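Local coordinates for putative electron transport related protein (Corynebacterium diphtheriae, PDB 4PQ1) that probably acts as a thiol-disulfide oxidoreductase of the thioredoxin superfamily, as a homologue of DsbF, exchanging disulfides through a CxxC pair, at residues W52-A57 with V84-K89; V80-R85 with I106-F111. All coordinates share one frame; numbering follows the deposited sequence.

Both contacts belong to the thioredoxin-like part of the chain and meet at Val84 and Arg85. Strand 46-52 runs first into the loop that carries Cys56, and contact 1 closes the stretch from there, through helices 57-61 and 63-73 and strand 77-83, by bringing 84-89 against 52-57. Contact 2 starts on that same strand, at 80-85, and closes the next crossover, over helix 89-98, by pairing it with 106-111. The two closures therefore overlap rather than nest: residues 86-89 lie in the second loop, and Val84 and Arg85 serve both contacts. Together they tie the disulfide loop to strand 77-83 and the edge strand 105-107, with Tyr107 OH bonded to Asp86 O.

Contact 1: W52-A57 with V84-K89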
# COMPACT_ATOMS: atom_id res chain seq x y z
N TRP A 52 6.75 2.31 1.46
CA TRP A 52 7.37 2.98 2.59
C TRP A 52 8.82 2.54 2.74
O TRP A 52 9.26 1.58 2.11
CB TRP A 52 6.61 2.67 3.88
CG TRP A 52 6.77 1.24 4.36
CD1 TRP A 52 6.06 0.15 3.95
CD2 TRP A 52 7.72 0.76 5.33
NE1 TRP A 52 6.50 -0.99 4.61
CE2 TRP A 52 7.52 -0.63 5.46
CE3 TRP A 52 8.70 1.37 6.10
CZ2 TRP A 52 8.28 -1.42 6.33
CZ3 TRP A 52 9.47 0.58 6.97
CH2 TRP A 52 9.25 -0.80 7.08
N GLY A 53 9.57 3.26 3.58
CA GLY A 53 10.92 2.87 3.96
C GLY A 53 11.18 3.57 5.28
O GLY A 53 10.67 4.67 5.48
N GLN A 54 11.94 2.94 6.18
CA GLN A 54 12.23 3.57 7.47
C GLN A 54 13.07 4.84 7.32
O GLN A 54 13.11 5.67 8.22
CB GLN A 54 12.92 2.58 8.41
CG GLN A 54 14.22 1.99 7.88
CD GLN A 54 15.39 2.94 8.04
OE1 GLN A 54 15.61 3.50 9.12
NE2 GLN A 54 16.15 3.13 6.96
N TRP A 55 13.74 4.99 6.17
CA TRP A 55 14.61 6.13 5.88
C TRP A 55 13.80 7.37 5.52
O TRP A 55 14.35 8.45 5.28
CB TRP A 55 15.55 5.77 4.72
CG TRP A 55 14.78 5.18 3.59
CD1 TRP A 55 14.59 3.84 3.32
CD2 TRP A 55 14.03 5.89 2.60
NE1 TRP A 55 13.80 3.70 2.21
CE2 TRP A 55 13.43 4.94 1.76
CE3 TRP A 55 13.82 7.25 2.34
CZ2 TRP A 55 12.63 5.30 0.68
CZ3 TRP A 55 13.03 7.60 1.28
CH2 TRP A 55 12.44 6.64 0.46
N CYS A 56 12.49 7.19 5.50
CA CYS A 56 11.56 8.13 4.89
C CYS A 56 10.74 8.84 5.96
O CYS A 56 9.91 8.22 6.63
CB CYS A 56 10.69 7.36 3.91
SG CYS A 56 9.11 8.05 3.49
N ALA A 57 10.97 10.14 6.14
CA ALA A 57 10.38 10.86 7.26
C ALA A 57 8.84 10.90 7.19
O ALA A 57 8.18 10.61 8.19
CB ALA A 57 10.96 12.27 7.36
N VAL A 84 10.38 -0.18 0.25
CA VAL A 84 11.29 0.09 -0.87
C VAL A 84 12.56 0.83 -0.39
O VAL A 84 12.53 1.52 0.62
CB VAL A 84 10.58 0.90 -2.00
CG1 VAL A 84 9.28 0.19 -2.45
CG2 VAL A 84 10.28 2.33 -1.54
N ARG A 85 13.66 0.64 -1.11
CA ARG A 85 14.89 1.41 -0.90
C ARG A 85 15.47 1.23 0.50
O ARG A 85 16.31 2.01 0.95
CB ARG A 85 14.65 2.90 -1.15
CG ARG A 85 14.97 3.34 -2.56
CD ARG A 85 14.27 4.65 -2.93
NE ARG A 85 13.58 4.45 -4.19
CZ ARG A 85 12.55 5.17 -4.63
NH1 ARG A 85 12.06 6.18 -3.93
NH2 ARG A 85 12.02 4.84 -5.80
N ASP A 86 15.03 0.18 1.17
CA ASP A 86 15.66 -0.27 2.39
C ASP A 86 16.54 -1.46 2.03
O ASP A 86 16.11 -2.61 2.08
CB ASP A 86 14.63 -0.62 3.46
CG ASP A 86 14.44 0.49 4.46
OD1 ASP A 86 15.46 1.08 4.87
OD2 ASP A 86 13.28 0.77 4.85
N TYR A 87 17.78 -1.15 1.65
CA TYR A 87 18.71 -2.16 1.16
C TYR A 87 19.29 -2.98 2.29
O TYR A 87 19.82 -4.07 2.08
CB TYR A 87 19.82 -1.51 0.35
CG TYR A 87 19.27 -0.70 -0.79
CD1 TYR A 87 18.53 -1.30 -1.80
CD2 TYR A 87 19.45 0.68 -0.84
CE1 TYR A 87 17.99 -0.55 -2.85
CE2 TYR A 87 18.93 1.43 -1.88
CZ TYR A 87 18.20 0.81 -2.89
OH TYR A 87 17.69 1.56 -3.92
N SER A 88 19.17 -2.47 3.51
CA SER A 88 19.51 -3.27 4.66
C SER A 88 18.20 -3.67 5.30
O SER A 88 17.50 -2.83 5.88
CB SER A 88 20.43 -2.51 5.64
OG SER A 88 21.76 -2.48 5.14
N LYS A 89 17.87 -4.95 5.18
CA LYS A 89 16.59 -5.45 5.64
C LYS A 89 16.43 -5.31 7.16
O LYS A 89 15.33 -5.03 7.65
CB LYS A 89 16.41 -6.91 5.24
CG LYS A 89 14.99 -7.41 5.36
CD LYS A 89 14.86 -8.86 4.95
CE LYS A 89 13.41 -9.27 4.79
NZ LYS A 89 13.26 -10.69 4.35
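Trp55 and Gln54 reach from the thioredoxin-type CxxC loop, just ahead of helix 57-61, at whose N-cap position Cys56 stands, to Val84, Arg85 and Asp86 in the loop after strand 77-83. The tight part is polar and centres on the buried Asp86 carboxylate. Gln54 N gives a hydrogen bond to OD2 of Asp86 at 2.9 Å, and the amide NE2 of Gln54 reaches OD1 of Asp86 at 3.0 Å; each oxygen uses its syn lone pair. The first torsion of Gln54 (chi1 58°) sets its CG 3.4 Å from both OD1 and OD2 of Asp86, and the bend at chi2 (80°) turns the amide so that NE2 meets OD1. Asn83 ND2 also bonds OD2, so three N-H groups grip the carboxylate and fix its rotation. Gly53 CA also comes within 3.3 Å of Asp86 OD2. Beside this cluster the backbones are joined directly by Val84 N and Trp52 O, 2.8 Å apart, the donor nearly along the C=O axis. The Trp52 indole packs inward against Phe95, and Ser105 takes its NE1.

The outer side is looser. The Trp55 ring is exposed and lies over the Cys56 CB and Gly53 on one face, while CZ2 of Trp55 stays 3.6 Å from Arg85 CB. Arg85 bends at chi3, with NH2 bonded to Ala122 O. Cys56 itself, disulfide-bonded to Cys59, does not touch 84-89. The exposed indole is also pinned by a hydrogen bond: NE1 of Trp55 donates to Val84 O at 3.0 Å, the oxygen lying only 2° out of the ring plane.

Contact 2: V80-R85 with I106-F111; sequences VGINVR and IYDPPF
Phe111 lays one face of its ring against Val84 at the end of the parallel strand pair that completes a beta-alpha-beta crossover of the thioredoxin-like fold. CG1 of Val84 sits over that face in a CH-pi contact, 3.8 Å from the centroid of the Phe111 ring and 28° off its normal, displaced toward CG and CD1. This methyl is placed there by its torsion, anti to the carbonyl carbon and beside the backbone N (chi1 -54°). Ile82 CG2 adds an apolar contact at 4.0 Å from CE1 of Phe111, with the two side chains crossing at about a right angle; the Phe111 side chain also packs on Ala51 of strand 46-52. Farther back along the strands, Val80 CG1 meets Ile106 CG1, and both side chains pack on Val37.

Outward from this apolar centre comes the backbone pairing. Ile106 N donates to Gly81 O at 2.7 Å, Ile106 O receives Asn83 N, and Asp108 N reaches Asn83 O. Beyond the strands, Val84 CA makes a CA-H...O contact of 3.4 Å to Asp108 O, and the turn from Asp108 to Phe111 lets Arg85 N donate a hydrogen bond to Pro109 O at 2.7 Å.

On the sheet face of Asn83 and Tyr107, the two side chains lie side by side, amide and ring planes 30° apart, and both polar ends point on to Asp86 of the following loop. Asn83 OD1 sits at the edge of the phenol ring, near its plane, 3.1 Å from Tyr107 CD1.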
# COMPACT_ATOMS: atom_id res chain seq x y z
N VAL A 80 -1.11 -3.77 3.48
CA VAL A 80 0.10 -4.47 3.05
C VAL A 80 1.17 -3.47 2.66
O VAL A 80 0.98 -2.68 1.74
CB VAL A 80 -0.15 -5.40 1.86
CG1 VAL A 80 1.18 -5.99 1.39
CG2 VAL A 80 -1.11 -6.50 2.26
N GLY A 81 2.29 -3.48 3.37
CA GLY A 81 3.33 -2.51 3.09
C GLY A 81 4.19 -2.99 1.95
O GLY A 81 4.36 -4.19 1.72
N ILE A 82 4.74 -2.03 1.22
CA ILE A 82 5.74 -2.35 0.21
C ILE A 82 7.00 -1.57 0.58
O ILE A 82 7.13 -0.39 0.29
CB ILE A 82 5.25 -2.00 -1.21
CG1 ILE A 82 3.97 -2.79 -1.52
CG2 ILE A 82 6.32 -2.28 -2.26
CD1 ILE A 82 3.36 -2.44 -2.85
N ASN A 83 7.92 -2.26 1.24
CA ASN A 83 9.14 -1.63 1.76
C ASN A 83 10.14 -1.44 0.62
O ASN A 83 10.62 -2.41 0.03
CB ASN A 83 9.70 -2.51 2.89
CG ASN A 83 11.04 -2.01 3.43
OD1 ASN A 83 12.00 -2.77 3.45
ND2 ASN A 83 11.10 -0.76 3.88
N VAL A 84 10.38 -0.18 0.25
CA VAL A 84 11.29 0.09 -0.87
C VAL A 84 12.56 0.83 -0.39
O VAL A 84 12.53 1.52 0.62
CB VAL A 84 10.58 0.90 -2.00
CG1 VAL A 84 9.28 0.19 -2.45
CG2 VAL A 84 10.28 2.33 -1.54
N ARG A 85 13.66 0.64 -1.11
CA ARG A 85 14.89 1.41 -0.90
C ARG A 85 15.47 1.23 0.50
O ARG A 85 16.31 2.01 0.95
CB ARG A 85 14.65 2.90 -1.15
CG ARG A 85 14.97 3.34 -2.56
CD ARG A 85 14.27 4.65 -2.93
NE ARG A 85 13.58 4.45 -4.19
CZ ARG A 85 12.55 5.17 -4.63
NH1 ARG A 85 12.06 6.18 -3.93
NH2 ARG A 85 12.02 4.84 -5.80
N ILE A 106 5.80 -6.45 1.90
CA ILE A 106 6.64 -7.06 0.90
C ILE A 106 8.00 -6.36 0.90
O ILE A 106 8.07 -5.13 0.82
CB ILE A 106 6.01 -6.98 -0.49
CG1 ILE A 106 4.71 -7.79 -0.51
CG2 ILE A 106 7.00 -7.46 -1.54
CD1 ILE A 106 4.07 -7.82 -1.85
N TYR A 107 9.07 -7.13 1.02
CA TYR A 107 10.40 -6.53 0.96
C TYR A 107 10.86 -6.36 -0.49
O TYR A 107 11.22 -7.33 -1.16
CB TYR A 107 11.41 -7.37 1.75
CG TYR A 107 12.79 -6.76 1.80
CD1 TYR A 107 13.01 -5.58 2.49
CD2 TYR A 107 13.86 -7.37 1.16
CE1 TYR A 107 14.28 -5.01 2.54
CE2 TYR A 107 15.11 -6.81 1.20
CZ TYR A 107 15.32 -5.64 1.89
OH TYR A 107 16.57 -5.08 1.93
N ASP A 108 10.86 -5.12 -0.96
CA ASP A 108 11.07 -4.87 -2.38
C ASP A 108 11.97 -3.64 -2.55
O ASP A 108 11.50 -2.57 -2.93
CB ASP A 108 9.68 -4.69 -3.07
CG ASP A 108 9.76 -4.33 -4.55
OD1 ASP A 108 10.83 -4.48 -5.19
OD2 ASP A 108 8.72 -3.89 -5.09
N PRO A 109 13.28 -3.80 -2.27
CA PRO A 109 14.17 -2.63 -2.28
C PRO A 109 14.12 -1.79 -3.58
O PRO A 109 14.18 -0.57 -3.47
CB PRO A 109 15.57 -3.24 -2.09
CG PRO A 109 15.32 -4.52 -1.37
CD PRO A 109 13.99 -5.04 -1.89
N PRO A 110 14.01 -2.43 -4.77
CA PRO A 110 14.05 -1.53 -5.93
C PRO A 110 12.65 -1.18 -6.46
O PRO A 110 12.53 -0.59 -7.53
CB PRO A 110 14.82 -2.35 -6.96
CG PRO A 110 14.42 -3.76 -6.66
CD PRO A 110 14.19 -3.84 -5.16
N PHE A 111 11.63 -1.55 -5.71
CA PHE A 111 10.25 -1.19 -6.00
C PHE A 111 9.80 -1.74 -7.37
O PHE A 111 9.18 -1.04 -8.16
CB PHE A 111 10.08 0.34 -5.90
CG PHE A 111 8.65 0.79 -5.71
CD1 PHE A 111 7.62 -0.14 -5.56
CD2 PHE A 111 8.34 2.14 -5.60
CE1 PHE A 111 6.33 0.27 -5.39
CE2 PHE A 111 7.02 2.55 -5.41
CZ PHE A 111 6.02 1.62 -5.31